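Local coordinates for protein Lv-ranaspumin (Lv-RSN-1) (Leptodactylus vastus, PDB 4K82) that probably acts as a surfactant protein of the frog's foam nest, helping the nest fluid to form and hold foam, at residues 33-38 against 115-120; 38-43 against 87-92. One frame throughout, in Å; residues are numbered along the deposited sequence.

Interaction 1 (33-38 against 115-120)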
loop_
_atom_site.group_PDB
_atom_site.type_symbol
_atom_site.label_atom_id
_atom_site.label_comp_id
_atom_site.label_asym_id
_atom_site.label_seq_id
_atom_site.Cartn_x
_atom_site.Cartn_y
_atom_site.Cartn_z
ATOM N N LEU A 33 1.920 7.080 1.297
ATOM C CA LEU A 33 1.794 8.002 0.179
ATOM C C LEU A 33 1.992 7.270 -1.133
ATOM O O LEU A 33 1.310 7.573 -2.113
ATOM C CB LEU A 33 2.793 9.164 0.278
ATOM C CG LEU A 33 2.520 10.120 1.435
ATOM C CD1 LEU A 33 3.576 11.223 1.444
ATOM C CD2 LEU A 33 1.112 10.706 1.337
ATOM N N ALA A 34 2.932 6.325 -1.160
ATOM C CA ALA A 34 3.196 5.565 -2.379
ATOM C C ALA A 34 1.948 4.778 -2.772
ATOM O O ALA A 34 1.582 4.723 -3.940
ATOM C CB ALA A 34 4.391 4.631 -2.188
ATOM N N VAL A 35 1.289 4.174 -1.791
ATOM C CA VAL A 35 0.054 3.447 -2.050
ATOM C C VAL A 35 -1.012 4.351 -2.656
ATOM O O VAL A 35 -1.617 4.011 -3.668
ATOM C CB VAL A 35 -0.488 2.803 -0.767
ATOM C CG1 VAL A 35 -1.873 2.228 -1.006
ATOM C CG2 VAL A 35 0.486 1.733 -0.260
ATOM N N ILE A 36 -1.224 5.512 -2.048
ATOM C CA ILE A 36 -2.215 6.461 -2.541
ATOM C C ILE A 36 -1.898 6.957 -3.946
ATOM O O ILE A 36 -2.751 6.920 -4.834
ATOM C CB ILE A 36 -2.322 7.638 -1.585
ATOM C CG1 ILE A 36 -2.875 7.140 -0.254
ATOM C CG2 ILE A 36 -3.231 8.729 -2.165
ATOM C CD1 ILE A 36 -2.724 8.153 0.874
ATOM N N ILE A 37 -0.661 7.396 -4.144
ATOM C CA ILE A 37 -0.238 7.894 -5.445
ATOM C C ILE A 37 -0.361 6.817 -6.527
ATOM O O ILE A 37 -0.896 7.048 -7.608
ATOM C CB ILE A 37 1.210 8.417 -5.380
ATOM C CG1 ILE A 37 1.238 9.749 -4.618
ATOM C CG2 ILE A 37 1.759 8.639 -6.777
ATOM C CD1 ILE A 37 2.612 10.093 -4.057
ATOM N N CYS A 38 0.098 5.619 -6.229
ATOM C CA CYS A 38 0.073 4.595 -7.254
ATOM C C CYS A 38 -1.334 4.052 -7.494
ATOM O O CYS A 38 -1.661 3.662 -8.604
ATOM C CB CYS A 38 1.109 3.514 -6.950
ATOM S SG CYS A 38 2.771 4.224 -7.021
ATOM N N ASP A 115 4.798 -1.065 -7.169
ATOM C CA ASP A 115 4.611 -2.322 -7.894
ATOM C C ASP A 115 3.633 -3.261 -7.175
ATOM O O ASP A 115 2.758 -3.861 -7.807
ATOM C CB ASP A 115 5.954 -3.007 -8.161
ATOM C CG ASP A 115 6.803 -2.252 -9.185
ATOM O OD1 ASP A 115 6.274 -1.331 -9.852
ATOM O OD2 ASP A 115 8.002 -2.581 -9.321
ATOM N N VAL A 116 3.766 -3.366 -5.852
ATOM C CA VAL A 116 2.829 -4.150 -5.063
ATOM C C VAL A 116 1.408 -3.615 -5.164
ATOM O O VAL A 116 0.452 -4.377 -5.325
ATOM C CB VAL A 116 3.261 -4.214 -3.586
ATOM C CG1 VAL A 116 2.093 -4.633 -2.701
ATOM C CG2 VAL A 116 4.440 -5.162 -3.429
ATOM N N THR A 117 1.273 -2.293 -5.088
ATOM C CA THR A 117 -0.034 -1.673 -5.169
ATOM C C THR A 117 -0.702 -1.988 -6.505
ATOM O O THR A 117 -1.904 -2.267 -6.550
ATOM C CB THR A 117 0.056 -0.137 -4.938
ATOM O OG1 THR A 117 0.593 0.117 -3.635
ATOM C CG2 THR A 117 -1.313 0.531 -5.052
ATOM N N LYS A 118 0.086 -1.972 -7.578
ATOM C CA LYS A 118 -0.430 -2.311 -8.896
ATOM C C LYS A 118 -0.989 -3.729 -8.920
ATOM O O LYS A 118 -2.090 -3.959 -9.414
ATOM C CB LYS A 118 0.651 -2.136 -9.968
ATOM C CG LYS A 118 1.028 -0.685 -10.202
ATOM C CD LYS A 118 2.310 -0.587 -11.006
ATOM C CE LYS A 118 2.102 -1.111 -12.405
ATOM N NZ LYS A 118 3.371 -1.179 -13.185
ATOM N N LYS A 119 -0.239 -4.665 -8.351
ATOM C CA LYS A 119 -0.671 -6.051 -8.289
ATOM C C LYS A 119 -1.936 -6.239 -7.451
ATOM O O LYS A 119 -2.818 -7.020 -7.806
ATOM C CB LYS A 119 0.474 -6.936 -7.801
ATOM C CG LYS A 119 1.540 -7.133 -8.877
ATOM C CD LYS A 119 2.814 -7.696 -8.288
ATOM C CE LYS A 119 3.972 -7.592 -9.264
ATOM N NZ LYS A 119 3.763 -8.478 -10.437
ATOM N N MET A 120 -2.048 -5.487 -6.358
ATOM C CA MET A 120 -3.252 -5.555 -5.535
ATOM C C MET A 120 -4.484 -4.980 -6.227
ATOM O O MET A 120 -5.590 -5.458 -6.013
ATOM C CB MET A 120 -3.017 -4.873 -4.184
ATOM C CG MET A 120 -1.812 -5.418 -3.453
ATOM S SD MET A 120 -2.091 -7.100 -2.833
ATOM C CE MET A 120 -3.017 -6.748 -1.346
#
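Thr-117 reaches from helix 107-121 to helix 29-42 and meets the backbone of Val-35 as much as its side chain. The helices come close here, with the CA atoms of Val-35 and Thr-117 6.0 Å apart, a spacing that suits a short, branched residue. The bond from CA to CB of Thr-117 points toward helix 29-42, and the two branches part from CB. OG1, placed beside its own backbone N and anti to the carbonyl carbon (chi1 -60°), turns back along its helix and hydrogen-bonds the carbonyl oxygen of Val-113, four residues earlier. With its polarity met within its own helix, the hydroxyl can be buried against carbon: OG1 of Thr-117 lies 3.7 Å from CG2 of Val-35 and equally far from the CA of that residue. The other branch, the methyl CG2, runs over the backbone of the partner helix. It sits 3.8 Å from the carbonyl oxygen of Val-35, and one turn on it approaches CB of Cys-38 at 4.3 Å. The valine and threonine side chains cross at about a right angle, so the valine comes across the hydroxyl branch instead of lying along it. Leu-134 of helix 133-144 touches both, extending the apolar surroundings. Beside this packing, Cys-38 is bonded through SG to Cys-114, a covalent tie between the same two helices. The arrangement is a close helix-helix packing of small and beta-branched residues, bridged by a disulfide, in the core of this mostly helical, four-disulfide protein.

Interaction 2 (38-43 against 87-92)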
loop_
_atom_site.group_PDB
_atom_site.type_symbol
_atom_site.label_atom_id
_atom_site.label_comp_id
_atom_site.label_asym_id
_atom_site.label_seq_id
_atom_site.Cartn_x
_atom_site.Cartn_y
_atom_site.Cartn_z
ATOM N N CYS A 38 0.098 5.619 -6.229
ATOM C CA CYS A 38 0.073 4.595 -7.254
ATOM C C CYS A 38 -1.334 4.052 -7.494
ATOM O O CYS A 38 -1.661 3.662 -8.604
ATOM C CB CYS A 38 1.109 3.514 -6.950
ATOM S SG CYS A 38 2.771 4.224 -7.021
ATOM N N ALA A 39 -2.181 4.064 -6.467
ATOM C CA ALA A 39 -3.568 3.664 -6.657
ATOM C C ALA A 39 -4.252 4.639 -7.603
ATOM O O ALA A 39 -4.950 4.247 -8.537
ATOM C CB ALA A 39 -4.303 3.620 -5.321
ATOM N N TYR A 40 -4.056 5.928 -7.353
ATOM C CA TYR A 40 -4.616 6.933 -8.234
ATOM C C TYR A 40 -4.121 6.768 -9.672
ATOM O O TYR A 40 -4.912 6.809 -10.614
ATOM C CB TYR A 40 -4.310 8.347 -7.710
ATOM C CG TYR A 40 -5.054 9.396 -8.484
ATOM C CD1 TYR A 40 -4.563 9.865 -9.695
ATOM C CD2 TYR A 40 -6.265 9.890 -8.026
ATOM C CE1 TYR A 40 -5.260 10.809 -10.430
ATOM C CE2 TYR A 40 -6.966 10.836 -8.756
ATOM C CZ TYR A 40 -6.455 11.281 -9.960
ATOM O OH TYR A 40 -7.139 12.223 -10.706
ATOM N N GLN A 41 -2.816 6.561 -9.837
ATOM C CA GLN A 41 -2.201 6.530 -11.160
ATOM C C GLN A 41 -2.543 5.274 -11.947
ATOM O O GLN A 41 -2.553 5.307 -13.183
ATOM C CB GLN A 41 -0.679 6.643 -11.055
ATOM C CG GLN A 41 -0.143 8.017 -10.679
ATOM C CD GLN A 41 1.347 7.992 -10.432
ATOM O OE1 GLN A 41 1.912 6.960 -10.038
ATOM N NE2 GLN A 41 1.993 9.125 -10.625
ATOM N N ASN A 42 -2.813 4.177 -11.244
ATOM C CA ASN A 42 -2.966 2.878 -11.905
ATOM C C ASN A 42 -4.357 2.267 -11.887
ATOM O O ASN A 42 -4.622 1.350 -12.660
ATOM C CB ASN A 42 -1.961 1.870 -11.334
ATOM C CG ASN A 42 -0.532 2.202 -11.709
ATOM O OD1 ASN A 42 -0.076 1.863 -12.803
ATOM N ND2 ASN A 42 0.180 2.881 -10.815
ATOM N N GLY A 43 -5.238 2.757 -11.019
ATOM C CA GLY A 43 -6.599 2.247 -10.939
ATOM C C GLY A 43 -7.329 2.303 -12.268
ATOM O O GLY A 43 -7.209 3.278 -13.003
ATOM N N VAL A 87 -9.215 22.418 -6.817
ATOM C CA VAL A 87 -7.984 21.871 -7.377
ATOM C C VAL A 87 -8.212 20.404 -7.690
ATOM O O VAL A 87 -8.763 19.678 -6.868
ATOM C CB VAL A 87 -6.827 21.990 -6.381
ATOM C CG1 VAL A 87 -5.590 21.308 -6.931
ATOM C CG2 VAL A 87 -6.546 23.455 -6.064
ATOM N N SER A 88 -7.797 19.959 -8.873
ATOM C CA SER A 88 -8.067 18.579 -9.268
ATOM C C SER A 88 -7.168 17.615 -8.493
ATOM O O SER A 88 -5.997 17.905 -8.227
ATOM C CB SER A 88 -7.923 18.386 -10.776
ATOM O OG SER A 88 -6.767 17.639 -11.086
ATOM N N THR A 89 -7.737 16.485 -8.099
ATOM C CA THR A 89 -6.989 15.511 -7.316
ATOM C C THR A 89 -5.820 14.958 -8.123
ATOM O O THR A 89 -4.748 14.694 -7.575
ATOM C CB THR A 89 -7.923 14.410 -6.785
ATOM O OG1 THR A 89 -8.926 15.028 -5.955
ATOM C CG2 THR A 89 -7.144 13.389 -5.935
ATOM N N GLY A 90 -6.006 14.838 -9.433
ATOM C CA GLY A 90 -4.939 14.355 -10.283
ATOM C C GLY A 90 -3.741 15.272 -10.228
ATOM O O GLY A 90 -2.599 14.810 -10.162
ATOM N N ASP A 91 -4.002 16.576 -10.226
ATOM C CA ASP A 91 -2.926 17.548 -10.132
ATOM C C ASP A 91 -2.223 17.485 -8.789
ATOM O O ASP A 91 -1.014 17.686 -8.727
ATOM C CB ASP A 91 -3.430 18.965 -10.384
ATOM C CG ASP A 91 -3.736 19.220 -11.842
ATOM O OD1 ASP A 91 -3.320 18.400 -12.694
ATOM O OD2 ASP A 91 -4.376 20.249 -12.134
ATOM N N ILE A 92 -2.983 17.241 -7.717
ATOM C CA ILE A 92 -2.386 17.081 -6.399
ATOM C C ILE A 92 -1.472 15.862 -6.382
ATOM O O ILE A 92 -0.338 15.921 -5.910
ATOM C CB ILE A 92 -3.453 16.953 -5.291
ATOM C CG1 ILE A 92 -4.192 18.282 -5.145
ATOM C CG2 ILE A 92 -2.806 16.536 -3.989
ATOM C CD1 ILE A 92 -5.394 18.218 -4.230
#
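Tyr-40 lays the phenol end of its ring against Gly-90 in the first turn of helix 89-102, just after the serine N-cap that begins this helix of a predominantly alpha-helical protein. Its CG stands anti to the backbone N (chi1 -171°), which carries the ring out from helix 29-42 toward helix 89-102. Gly-90 accepts it because it has no side chain: its CA lies 3.1 Å from OH and 3.4 Å from CZ of Tyr-40, and a CB there would clash with that OH. The hydroxyl is as near to Gly-90 N, but the angle is too poor for a hydrogen bond. Thr-89 also meets the ring, its methyl CG2 approaching obliquely to 3.8 Å from CE2 of Tyr-40. Phe-51 and Leu-54 of helix 48-64 also touch the tyrosine, the two rings meeting with their planes at about 45°. Were Tyr-40 cut back to an alanine, the CA of Gly-90 and the methyl of Thr-89 would probably lose their aromatic cover, and a gap would open beside Phe-51. The turn that receives the ring is held by its N-cap, where Ser-88 OG accepts a hydrogen bond from Asp-91 N at 3.1 Å, with an N-H...O angle of 161°.

Both contacts use helix 29-42, where their segments overlap at Cys-38, and their centres lie 12 Å apart. Interaction 1, centred about 5 Å from the centre of the chain, is buried and joins this helix to helix 107-121; interaction 2, at the surface, joins its end to the start of helix 89-102, which directly precedes helix 107-121. In sequence, the 38-43/87-92 pair falls within the span of chain enclosed by the 33-38/115-120 pair. They meet where Lys-118 CG packs 3.6 Å from Asn-42 CG, and Asn-42 in turn donates from ND2 to the carbonyl oxygen of Cys-38. Helix 29-42 thus packs against two helices consecutive in the chain, from the core out to the surface.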